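Local atomic coordinates of UDP-L-Rhamnose Synthase (Acanthamoeba polyphaga mimivirus, PDB entry 7JID), a protein that probably completes the synthesis of UDP-L-rhamnose, using NADPH to reduce a 4-keto-6-deoxy-sugar nucleotide as the final step. Residues G32-A37 with E44-E49; Y88-L93 with L104-T109; E114-N117 with D122-G125. All coordinates share one frame; numbering follows the deposited sequence. Where two conformers were deposited one is given.

The three contacts follow one another along the chain, each closing before the next opens. Interactions 1 and 2 both belong to the NADP-binding Rossmann half of the molecule. Their centres are about 14 Å apart, and they touch where A37 packs on G89, C92 and L93. Interaction 1 ties the loop after strand 29-32 to helix 40-50, and interaction 2 seats helix 79-99 on strand 103-109. Interaction 3 lies in the long loop between that strand and helix 138-150, with its centre about 26 Å from that of interaction 2 and about 40 Å from that of interaction 1, on the other side of the chain's centre. Interactions 1 and 2 thus border the NADP site, whereas interaction 3 lies well away from it.

Interaction 1: residues G32-A37 with E44-E49; sequences GAQSRA and EREISE. With NAP (NADP nicotinamide-adenine-dinucleotide phosphate), chain D.
The pocket for the adenosine end of NADP is bordered by a loop held by the carboxylate of E46, which bonds to Q34 and S35. E46 stands on helix 40-50 and the two partners follow strand 29-32. With CG anti to the backbone N (chi1 -175°) and an extended chain beyond it, the glutamate reaches straight off its helix into the turn of the loop. OE2 offers its syn lone pair to the backbone N of Q34, 2.7 Å away, along a nearly straight line (170°). OE1 takes two donors: the backbone N of S35 at 2.9 Å, arriving on the syn side but tilted out of the carboxylate plane, and the S35 OG at 2.7 Å, meeting that oxygen nearly along its C-O axis. Three bonds thus fix the rotation of the carboxylate, and they would be expected to stabilise its charged form. The A33 CB, 3.5 Å from OE1 of E46, supplies an apolar border.

This is the place in a Rossmann fold, just after the second strand, where dinucleotide-binding enzymes commonly recognise the adenosine moiety; here R36 takes the 2'-phosphate and A37 the adenine. R36 leaves the backbone away from the helix. One face of its guanidinium lies over the adenine, with CZ 3.6 Å from C2A of NADP, while its edge is turned to the 2'-phosphate. Its NH1 and NH2 bind two different phosphate oxygens, NH1 reaching O2X at 2.9 Å, as suits a cofactor carrying that phosphate. R61 also bonds to the cofactor. The backbone N of A37 adds a bond to adenine N1A, 3.0 Å long and close to linear.

Interaction 2: residues Y88-L93 with L104-T109; sequences YGPLCL and LTYLGT. With NAP (NADP nicotinamide-adenine-dinucleotide phosphate), chain D.
P90 and Y106 form one of two apolar meetings between helix 79-99 and strand 103-109, and L93 with L104 forms the other. In the first, CB of the proline comes within 3.8 Å of CE1 of Y106, and its CG lies only slightly farther from the same ring carbon. In the second, one branch of L104 does the touching. CG lies anti to the backbone N (chi1 173°), and chi2 of 63° then sets CD2 against the helix, 3.6 Å from the backbone C of L93 and 3.9 Å from the L93 CB. P90 also marks a kink, since its nitrogen cannot donate to the preceding turn.

One layer out, strand 103-109 lies within the parallel Rossmann sheet between strands 54-57 and 157-162, and the hydroxyl of Y106 is hydrogen-bonded to K143, which with Y139 matches the YxxxK signature of short-chain dehydrogenases. L107 turns to the cofactor, its CG 3.9 Å from C1D of NADP, and T109 OG1 bonds to the UDP-rhamnose. The outer side of the helix, through Y88, L91 and C92, packs on F145, R148, L149 and F152 of the second subunit.

No hydrogen bond joins the two segments, so the helix is fitted to the sheet by shape and dispersion, leaving the polar end of Y106 to K143.

Interaction 3: residues E114-N117 with D122-G125; sequences EGQN and DEKG. With EDO (1,2-ethanediol), chain F; EDO (1,2-ethanediol), chain G.
Q116 meets E123 and G125 across a turn of the long loop that joins strand 103-109 to helix 138-150 of the Rossmann fold, a region without regular secondary structure. The first segment enters with E114, which does not touch the second segment; its carbonyl is approached by an ethanediol, probably from the crystallisation liquor, in a weak bond.

G115 follows, with positive phi (122°) and psi near -163°, a backbone shape that a CB would jam against the preceding carbonyl. Its backbone also pairs with N259 and L261, tying this part of the loop to another region of the chain.

Q116 carries most of the contact and has a left-handed backbone conformation. Its CG is anti to the carbonyl carbon and the chain runs on extended, which lays the side chain along G125: CB of Q116 comes to 3.9 Å from CA of that glycine, and CD of Q116 to 3.8 Å from the same CA. From the second segment, E123 reaches back over the Q116 backbone, putting its OE1 3.4 Å from the Q116 CA. Amide and carboxylate planes stand 46° apart. A water bridges the two residues, accepting from the backbone N of Q116 at 2.7 Å and donating to OE2 of E123 at 3.2 Å, thereby linking a main-chain donor to a carboxylate oxygen.

N117 points away from the second segment. A second ethanediol is modelled beside its amide, in a position made doubtful by too close an approach to OD1, whereas the ND2 of the same amide donates to the backbone carbonyl O of P189.

Interaction 1: residues G32-A37 with E44-E49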
loop_
_atom_site.group_PDB
_atom_site.type_symbol
_atom_site.label_atom_id
_atom_site.label_comp_id
_atom_site.label_asym_id
_atom_site.label_seq_id
_atom_site.Cartn_x
_atom_site.Cartn_y
_atom_site.Cartn_z
ATOM N N GLY A 32 -21.492 -15.013 5.910
ATOM C CA GLY A 32 -20.113 -15.107 5.393
ATOM C C GLY A 32 -20.032 -14.448 4.030
ATOM O O GLY A 32 -20.775 -14.861 3.139
ATOM N N ALA A 33 -19.179 -13.443 3.847
ATOM C CA ALA A 33 -19.013 -12.743 2.557
ATOM C C ALA A 33 -18.534 -13.735 1.499
ATOM O O ALA A 33 -17.586 -14.512 1.727
ATOM C CB ALA A 33 -18.065 -11.569 2.691
ATOM N N GLN A 34 -19.188 -13.710 0.339
ATOM C CA GLN A 34 -18.743 -14.488 -0.840
ATOM C C GLN A 34 -17.732 -13.690 -1.669
ATOM O O GLN A 34 -16.971 -14.338 -2.422
ATOM C CB GLN A 34 -19.953 -14.897 -1.676
ATOM C CG GLN A 34 -20.883 -15.811 -0.889
ATOM C CD GLN A 34 -20.160 -17.016 -0.345
ATOM O OE1 GLN A 34 -20.008 -17.189 0.873
ATOM N NE2 GLN A 34 -19.672 -17.851 -1.246
ATOM N N SER A 35 -17.694 -12.362 -1.560
ATOM C CA SER A 35 -16.795 -11.527 -2.400
ATOM C C SER A 35 -15.391 -11.493 -1.779
ATOM O O SER A 35 -15.291 -11.612 -0.552
ATOM C CB SER A 35 -17.350 -10.145 -2.630
ATOM O OG SER A 35 -17.416 -9.403 -1.431
ATOM N N ARG A 36 -14.370 -11.400 -2.627
ATOM C CA ARG A 36 -12.979 -11.104 -2.210
ATOM C C ARG A 36 -12.904 -9.605 -1.936
ATOM O O ARG A 36 -13.459 -8.807 -2.705
ATOM C CB ARG A 36 -11.985 -11.595 -3.262
ATOM C CG ARG A 36 -12.083 -13.081 -3.592
ATOM C CD ARG A 36 -11.958 -13.927 -2.368
ATOM N NE ARG A 36 -10.602 -13.854 -1.808
ATOM C CZ ARG A 36 -10.160 -14.705 -0.896
ATOM N NH1 ARG A 36 -10.963 -15.635 -0.419
ATOM N NH2 ARG A 36 -8.918 -14.667 -0.478
ATOM N N ALA A 37 -12.257 -9.221 -0.839
ATOM C CA ALA A 37 -12.285 -7.822 -0.374
ATOM C C ALA A 37 -11.625 -6.899 -1.397
ATOM O O ALA A 37 -11.979 -5.751 -1.418
ATOM C CB ALA A 37 -11.652 -7.686 0.973
ATOM N N GLU A 44 -19.077 -4.237 -3.453
ATOM C CA GLU A 44 -20.171 -3.237 -3.441
ATOM C C GLU A 44 -21.468 -3.937 -3.855
ATOM O O GLU A 44 -22.488 -3.643 -3.239
ATOM C CB GLU A 44 -19.882 -2.058 -4.354
ATOM C CG GLU A 44 -21.045 -1.088 -4.371
ATOM C CD GLU A 44 -20.716 0.295 -4.854
ATOM O OE1 GLU A 44 -19.576 0.512 -5.313
ATOM O OE2 GLU A 44 -21.596 1.155 -4.752
ATOM N N ARG A 45 -21.428 -4.851 -4.819
ATOM C CA ARG A 45 -22.644 -5.614 -5.198
ATOM C C ARG A 45 -23.123 -6.402 -3.973
ATOM O O ARG A 45 -24.352 -6.400 -3.708
ATOM C CB ARG A 45 -22.391 -6.518 -6.407
ATOM C CG ARG A 45 -22.307 -5.786 -7.743
ATOM C CD ARG A 45 -22.301 -6.800 -8.901
ATOM N NE ARG A 45 -21.147 -7.702 -8.943
ATOM C CZ ARG A 45 -19.946 -7.397 -9.459
ATOM N NH1 ARG A 45 -19.719 -6.200 -9.977
ATOM N NH2 ARG A 45 -18.969 -8.287 -9.447
ATOM N N GLU A 46 -22.215 -7.060 -3.249
ATOM C CA GLU A 46 -22.594 -7.931 -2.104
ATOM C C GLU A 46 -23.205 -7.067 -1.001
ATOM O O GLU A 46 -24.253 -7.463 -0.444
ATOM C CB GLU A 46 -21.426 -8.750 -1.573
ATOM C CG GLU A 46 -21.841 -9.724 -0.490
ATOM C CD GLU A 46 -20.838 -10.831 -0.247
ATOM O OE1 GLU A 46 -19.633 -10.538 -0.311
ATOM O OE2 GLU A 46 -21.236 -11.981 -0.009
ATOM N N ILE A 47 -22.584 -5.945 -0.684
ATOM C CA ILE A 47 -23.047 -5.038 0.398
ATOM C C ILE A 47 -24.388 -4.420 0.008
ATOM O O ILE A 47 -25.276 -4.355 0.867
ATOM C CB ILE A 47 -21.969 -3.998 0.714
ATOM C CG1 ILE A 47 -20.888 -4.701 1.528
ATOM C CG2 ILE A 47 -22.536 -2.805 1.434
ATOM C CD1 ILE A 47 -19.692 -3.860 1.884
ATOM N N SER A 48 -24.530 -4.025 -1.252
ATOM C CA SER A 48 -25.761 -3.377 -1.754
ATOM C C SER A 48 -26.922 -4.369 -1.682
ATOM O O SER A 48 -28.047 -3.901 -1.388
ATOM C CB SER A 48 -25.535 -2.845 -3.147
ATOM O OG SER A 48 -26.708 -2.180 -3.581
ATOM N N GLU A 49 -26.670 -5.657 -1.920
ATOM C CA GLU A 49 -27.695 -6.743 -1.965
ATOM C C GLU A 49 -27.998 -7.258 -0.546
ATOM O O GLU A 49 -29.188 -7.388 -0.187
ATOM C CB GLU A 49 -27.256 -7.911 -2.851
ATOM C CG GLU A 49 -27.848 -9.240 -2.411
ATOM C CD GLU A 49 -27.961 -10.372 -3.420
ATOM O OE1 GLU A 49 -28.889 -10.329 -4.262
ATOM O OE2 GLU A 49 -27.164 -11.337 -3.318
HETATM P PA NAP D . -6.325 -16.694 8.903
HETATM O O1A NAP D . -6.781 -17.935 9.635
HETATM O O2A NAP D . -5.312 -16.831 7.809
HETATM O O5B NAP D . -7.682 -16.070 8.377
HETATM C C5B NAP D . -7.670 -15.070 7.357
HETATM C C4B NAP D . -8.868 -15.128 6.421
HETATM O O4B NAP D . -8.889 -14.015 5.538
HETATM C C3B NAP D . -8.782 -16.402 5.591
HETATM O O3B NAP D . -10.097 -16.988 5.742
HETATM C C2B NAP D . -8.538 -15.864 4.187
HETATM O O2B NAP D . -9.282 -16.620 3.279
HETATM C C1B NAP D . -9.131 -14.456 4.217
HETATM N N9A NAP D . -8.668 -13.487 3.243
HETATM C C8A NAP D . -7.424 -13.072 3.052
HETATM N N7A NAP D . -7.380 -12.138 2.100
HETATM C C5A NAP D . -8.634 -11.963 1.662
HETATM C C6A NAP D . -9.222 -11.159 0.663
HETATM N N6A NAP D . -8.458 -10.360 -0.045
HETATM N N1A NAP D . -10.583 -11.285 0.488
HETATM C C2A NAP D . -11.297 -12.113 1.264
HETATM N N3A NAP D . -10.825 -12.923 2.225
HETATM C C4A NAP D . -9.484 -12.839 2.440
HETATM O O3 NAP D . -5.735 -15.521 9.836
HETATM P PN NAP D . -6.322 -15.010 11.262
HETATM O O1N NAP D . -5.106 -15.226 12.147
HETATM O O2N NAP D . -7.701 -15.408 11.581
HETATM O O5D NAP D . -6.276 -13.447 11.012
HETATM C C5D NAP D . -7.290 -12.548 10.585
HETATM C C4D NAP D . -6.587 -11.256 10.070
HETATM O O4D NAP D . -7.038 -10.192 10.846
HETATM C C3D NAP D . -5.099 -11.373 10.320
HETATM O O3D NAP D . -4.323 -10.306 9.654
HETATM C C2D NAP D . -5.267 -11.334 11.857
HETATM O O2D NAP D . -4.121 -11.071 12.680
HETATM C C1D NAP D . -6.286 -10.245 12.063
HETATM P P2B NAP D . -8.580 -17.386 2.080
HETATM O O1X NAP D . -7.956 -18.612 2.592
HETATM O O2X NAP D . -9.872 -17.714 1.309
HETATM O O3X NAP D . -7.594 -16.522 1.286
#

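Interaction 2: residues Y88-L93 with L104-T109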
loop_
_atom_site.group_PDB
_atom_site.type_symbol
_atom_site.label_atom_id
_atom_site.label_comp_id
_atom_site.label_asym_id
_atom_site.label_seq_id
_atom_site.Cartn_x
_atom_site.Cartn_y
_atom_site.Cartn_z
ATOM N N TYR A 88 -4.898 -3.279 0.376
ATOM C CA TYR A 88 -5.931 -2.942 -0.623
ATOM C C TYR A 88 -7.318 -3.451 -0.224
ATOM O O TYR A 88 -8.300 -2.628 -0.270
ATOM C CB TYR A 88 -5.529 -3.384 -2.029
ATOM C CG TYR A 88 -6.492 -2.904 -3.089
ATOM C CD1 TYR A 88 -6.564 -1.556 -3.423
ATOM C CD2 TYR A 88 -7.418 -3.752 -3.644
ATOM C CE1 TYR A 88 -7.475 -1.087 -4.354
ATOM C CE2 TYR A 88 -8.338 -3.295 -4.588
ATOM C CZ TYR A 88 -8.391 -1.949 -4.918
ATOM O OH TYR A 88 -9.341 -1.490 -5.784
ATOM N N GLY A 89 -7.492 -4.744 0.065
ATOM C CA GLY A 89 -8.794 -5.321 0.450
ATOM C C GLY A 89 -9.410 -4.530 1.603
ATOM O O GLY A 89 -10.564 -4.088 1.516
ATOM N N PRO A 90 -8.689 -4.340 2.728
ATOM C CA PRO A 90 -9.231 -3.553 3.839
ATOM C C PRO A 90 -9.651 -2.129 3.422
ATOM O O PRO A 90 -10.665 -1.673 3.901
ATOM C CB PRO A 90 -8.041 -3.551 4.834
ATOM C CG PRO A 90 -7.398 -4.904 4.594
ATOM C CD PRO A 90 -7.412 -5.024 3.073
ATOM N N LEU A 91 -8.902 -1.457 2.558
ATOM C CA LEU A 91 -9.249 -0.096 2.126
ATOM C C LEU A 91 -10.549 -0.160 1.300
ATOM O O LEU A 91 -11.365 0.789 1.432
ATOM C CB LEU A 91 -8.101 0.535 1.358
ATOM C CG LEU A 91 -7.219 1.487 2.157
ATOM C CD1 LEU A 91 -7.952 2.778 2.480
ATOM C CD2 LEU A 91 -6.718 0.830 3.421
ATOM N N CYS A 92 -10.720 -1.173 0.449
ATOM C CA CYS A 92 -11.950 -1.349 -0.375
ATOM C C CYS A 92 -13.162 -1.447 0.562
ATOM O O CYS A 92 -14.195 -0.709 0.370
ATOM C CB CYS A 92 -11.862 -2.597 -1.233
ATOM S SG CYS A 92 -10.746 -2.389 -2.645
ATOM N N LEU A 93 -13.038 -2.259 1.612
ATOM C CA LEU A 93 -14.098 -2.384 2.636
ATOM C C LEU A 93 -14.355 -1.043 3.307
ATOM O O LEU A 93 -15.564 -0.661 3.455
ATOM C CB LEU A 93 -13.705 -3.461 3.637
ATOM C CG LEU A 93 -13.518 -4.880 3.113
ATOM C CD1 LEU A 93 -13.243 -5.779 4.288
ATOM C CD2 LEU A 93 -14.758 -5.390 2.386
ATOM N N LEU A 104 -18.000 -0.535 9.951
ATOM C CA LEU A 104 -16.981 -1.564 9.637
ATOM C C LEU A 104 -16.073 -1.720 10.851
ATOM O O LEU A 104 -15.561 -0.712 11.323
ATOM C CB LEU A 104 -16.168 -1.138 8.427
ATOM C CG LEU A 104 -14.964 -2.021 8.065
ATOM C CD1 LEU A 104 -15.420 -3.417 7.692
ATOM C CD2 LEU A 104 -14.223 -1.383 6.921
ATOM N N THR A 105 -15.877 -2.961 11.265
ATOM C CA THR A 105 -14.785 -3.351 12.183
ATOM C C THR A 105 -13.670 -3.953 11.329
ATOM O O THR A 105 -13.892 -4.984 10.723
ATOM C CB THR A 105 -15.250 -4.313 13.280
ATOM O OG1 THR A 105 -16.385 -3.745 13.957
ATOM C CG2 THR A 105 -14.135 -4.575 14.264
ATOM N N TYR A 106 -12.504 -3.330 11.393
ATOM C CA TYR A 106 -11.259 -3.827 10.782
ATOM C C TYR A 106 -10.357 -4.375 11.895
ATOM O O TYR A 106 -9.908 -3.627 12.730
ATOM C CB TYR A 106 -10.581 -2.731 9.958
ATOM C CG TYR A 106 -9.144 -3.040 9.637
ATOM C CD1 TYR A 106 -8.818 -4.092 8.783
ATOM C CD2 TYR A 106 -8.146 -2.259 10.157
ATOM C CE1 TYR A 106 -7.495 -4.388 8.515
ATOM C CE2 TYR A 106 -6.810 -2.544 9.900
ATOM C CZ TYR A 106 -6.503 -3.582 9.038
ATOM O OH TYR A 106 -5.207 -3.941 8.771
ATOM N N LEU A 107 -10.082 -5.672 11.865
ATOM C CA LEU A 107 -9.110 -6.270 12.826
ATOM C C LEU A 107 -7.710 -6.095 12.259
ATOM O O LEU A 107 -7.388 -6.752 11.246
ATOM C CB LEU A 107 -9.424 -7.733 13.093
ATOM C CG LEU A 107 -8.719 -8.293 14.340
ATOM C CD1 LEU A 107 -8.985 -7.465 15.581
ATOM C CD2 LEU A 107 -9.161 -9.730 14.588
ATOM N N GLY A 108 -6.982 -5.094 12.778
ATOM C CA GLY A 108 -5.610 -4.783 12.353
ATOM C C GLY A 108 -4.596 -5.382 13.306
ATOM O O GLY A 108 -4.776 -6.461 13.859
ATOM N N THR A 109 -3.506 -4.662 13.454
ATOM C CA THR A 109 -2.346 -5.152 14.216
ATOM C C THR A 109 -1.653 -4.013 14.944
ATOM O O THR A 109 -1.539 -2.905 14.386
ATOM C CB THR A 109 -1.401 -5.939 13.299
ATOM O OG1 THR A 109 -0.347 -6.447 14.116
ATOM C CG2 THR A 109 -0.840 -5.080 12.183
HETATM P PA NAP D . -6.325 -16.694 8.903
HETATM O O1A NAP D . -6.781 -17.935 9.635
HETATM O O2A NAP D . -5.312 -16.831 7.809
HETATM O O5B NAP D . -7.682 -16.070 8.377
HETATM C C5B NAP D . -7.670 -15.070 7.357
HETATM C C4B NAP D . -8.868 -15.128 6.421
HETATM O O4B NAP D . -8.889 -14.015 5.538
HETATM C C3B NAP D . -8.782 -16.402 5.591
HETATM O O3B NAP D . -10.097 -16.988 5.742
HETATM C C2B NAP D . -8.538 -15.864 4.187
HETATM O O2B NAP D . -9.282 -16.620 3.279
HETATM C C1B NAP D . -9.131 -14.456 4.217
HETATM N N9A NAP D . -8.668 -13.487 3.243
HETATM C C8A NAP D . -7.424 -13.072 3.052
HETATM N N7A NAP D . -7.380 -12.138 2.100
HETATM C C5A NAP D . -8.634 -11.963 1.662
HETATM C C6A NAP D . -9.222 -11.159 0.663
HETATM N N6A NAP D . -8.458 -10.360 -0.045
HETATM N N1A NAP D . -10.583 -11.285 0.488
HETATM C C2A NAP D . -11.297 -12.113 1.264
HETATM N N3A NAP D . -10.825 -12.923 2.225
HETATM C C4A NAP D . -9.484 -12.839 2.440
HETATM O O3 NAP D . -5.735 -15.521 9.836
HETATM P PN NAP D . -6.322 -15.010 11.262
HETATM O O1N NAP D . -5.106 -15.226 12.147
HETATM O O2N NAP D . -7.701 -15.408 11.581
HETATM O O5D NAP D . -6.276 -13.447 11.012
HETATM C C5D NAP D . -7.290 -12.548 10.585
HETATM C C4D NAP D . -6.587 -11.256 10.070
HETATM O O4D NAP D . -7.038 -10.192 10.846
HETATM C C3D NAP D . -5.099 -11.373 10.320
HETATM O O3D NAP D . -4.323 -10.306 9.654
HETATM C C2D NAP D . -5.267 -11.334 11.857
HETATM O O2D NAP D . -4.121 -11.071 12.680
HETATM C C1D NAP D . -6.286 -10.245 12.063
HETATM P P2B NAP D . -8.580 -17.386 2.080
HETATM O O1X NAP D . -7.956 -18.612 2.592
HETATM O O2X NAP D . -9.872 -17.714 1.309
HETATM O O3X NAP D . -7.594 -16.522 1.286
#

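Interaction 3: residues E114-N117 with D122-G125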
loop_
_atom_site.group_PDB
_atom_site.type_symbol
_atom_site.label_atom_id
_atom_site.label_comp_id
_atom_site.label_asym_id
_atom_site.label_seq_id
_atom_site.Cartn_x
_atom_site.Cartn_y
_atom_site.Cartn_z
ATOM N N GLU A 114 7.915 -0.567 17.755
ATOM C CA GLU A 114 9.031 -1.216 18.475
ATOM C C GLU A 114 9.404 -0.339 19.679
ATOM O O GLU A 114 9.707 0.841 19.478
ATOM C CB GLU A 114 10.184 -1.476 17.503
ATOM C CG GLU A 114 11.411 -2.081 18.139
ATOM C CD GLU A 114 11.395 -3.548 18.542
ATOM O OE1 GLU A 114 10.821 -4.469 17.808
ATOM O OE2 GLU A 114 12.099 -3.824 19.551
ATOM N N GLY A 115 9.363 -0.913 20.871
ATOM C CA GLY A 115 9.920 -0.298 22.080
ATOM C C GLY A 115 8.922 -0.101 23.204
ATOM O O GLY A 115 7.819 -0.637 23.174
ATOM N N GLN A 116 9.281 0.763 24.162
ATOM C CA GLN A 116 8.467 1.111 25.347
ATOM C C GLN A 116 8.112 -0.123 26.190
ATOM O O GLN A 116 7.195 -0.014 27.028
ATOM C CB GLN A 116 7.223 1.913 24.969
ATOM C CG GLN A 116 7.596 3.181 24.185
ATOM C CD GLN A 116 6.544 4.259 24.135
ATOM O OE1 GLN A 116 6.126 4.750 23.054
ATOM N NE2 GLN A 116 6.110 4.635 25.303
ATOM N N ASN A 117 8.893 -1.205 26.044
ATOM C CA ASN A 117 8.634 -2.523 26.674
ATOM C C ASN A 117 9.814 -2.886 27.582
ATOM O O ASN A 117 10.112 -4.051 27.693
ATOM C CB ASN A 117 8.363 -3.636 25.655
ATOM C CG ASN A 117 9.509 -3.843 24.693
ATOM O OD1 ASN A 117 10.246 -2.908 24.393
ATOM N ND2 ASN A 117 9.749 -5.079 24.269
ATOM N N ASP A 122 9.322 6.217 32.484
ATOM C CA ASP A 122 8.795 7.398 31.753
ATOM C C ASP A 122 8.098 6.995 30.440
ATOM O O ASP A 122 7.743 7.889 29.653
ATOM C CB ASP A 122 9.944 8.348 31.437
ATOM C CG ASP A 122 11.032 7.777 30.555
ATOM O OD1 ASP A 122 11.196 6.512 30.437
ATOM O OD2 ASP A 122 11.782 8.612 30.021
ATOM N N GLU A 123 7.840 5.709 30.228
ATOM C CA GLU A 123 7.288 5.254 28.920
ATOM C C GLU A 123 5.998 4.475 29.180
ATOM O O GLU A 123 6.033 3.530 29.985
ATOM C CB GLU A 123 8.305 4.395 28.194
ATOM C CG GLU A 123 9.468 5.187 27.613
ATOM C CD GLU A 123 10.442 4.352 26.814
ATOM O OE1 GLU A 123 10.573 3.163 27.095
ATOM O OE2 GLU A 123 11.111 4.908 25.927
ATOM N N LYS A 124 4.898 4.962 28.633
ATOM C CA LYS A 124 3.544 4.400 28.899
ATOM C C LYS A 124 3.024 3.616 27.691
ATOM O O LYS A 124 1.913 3.116 27.784
ATOM C CB LYS A 124 2.567 5.513 29.278
ATOM C CG LYS A 124 2.827 6.186 30.623
ATOM C CD LYS A 124 3.701 5.389 31.552
ATOM C CE LYS A 124 3.940 6.034 32.904
ATOM N NZ LYS A 124 3.256 5.260 33.960
ATOM N N GLY A 125 3.802 3.481 26.616
ATOM C CA GLY A 125 3.421 2.623 25.477
ATOM C C GLY A 125 2.960 3.427 24.274
ATOM O O GLY A 125 2.570 4.623 24.435
HETATM C C1 EDO F . 12.190 -2.878 22.301
HETATM O O1 EDO F . 12.801 -2.590 23.559
HETATM C C2 EDO F . 12.353 -4.273 21.811
HETATM O O2 EDO F . 12.243 -5.310 22.731
HETATM C C1 EDO G . 10.610 4.412 21.741
HETATM O O1 EDO G . 11.049 3.262 21.073
HETATM C C2 EDO G . 9.288 4.834 21.259
HETATM O O2 EDO G . 8.922 6.126 21.648
HETATM O O HOH W 1 11.495 2.362 23.971
#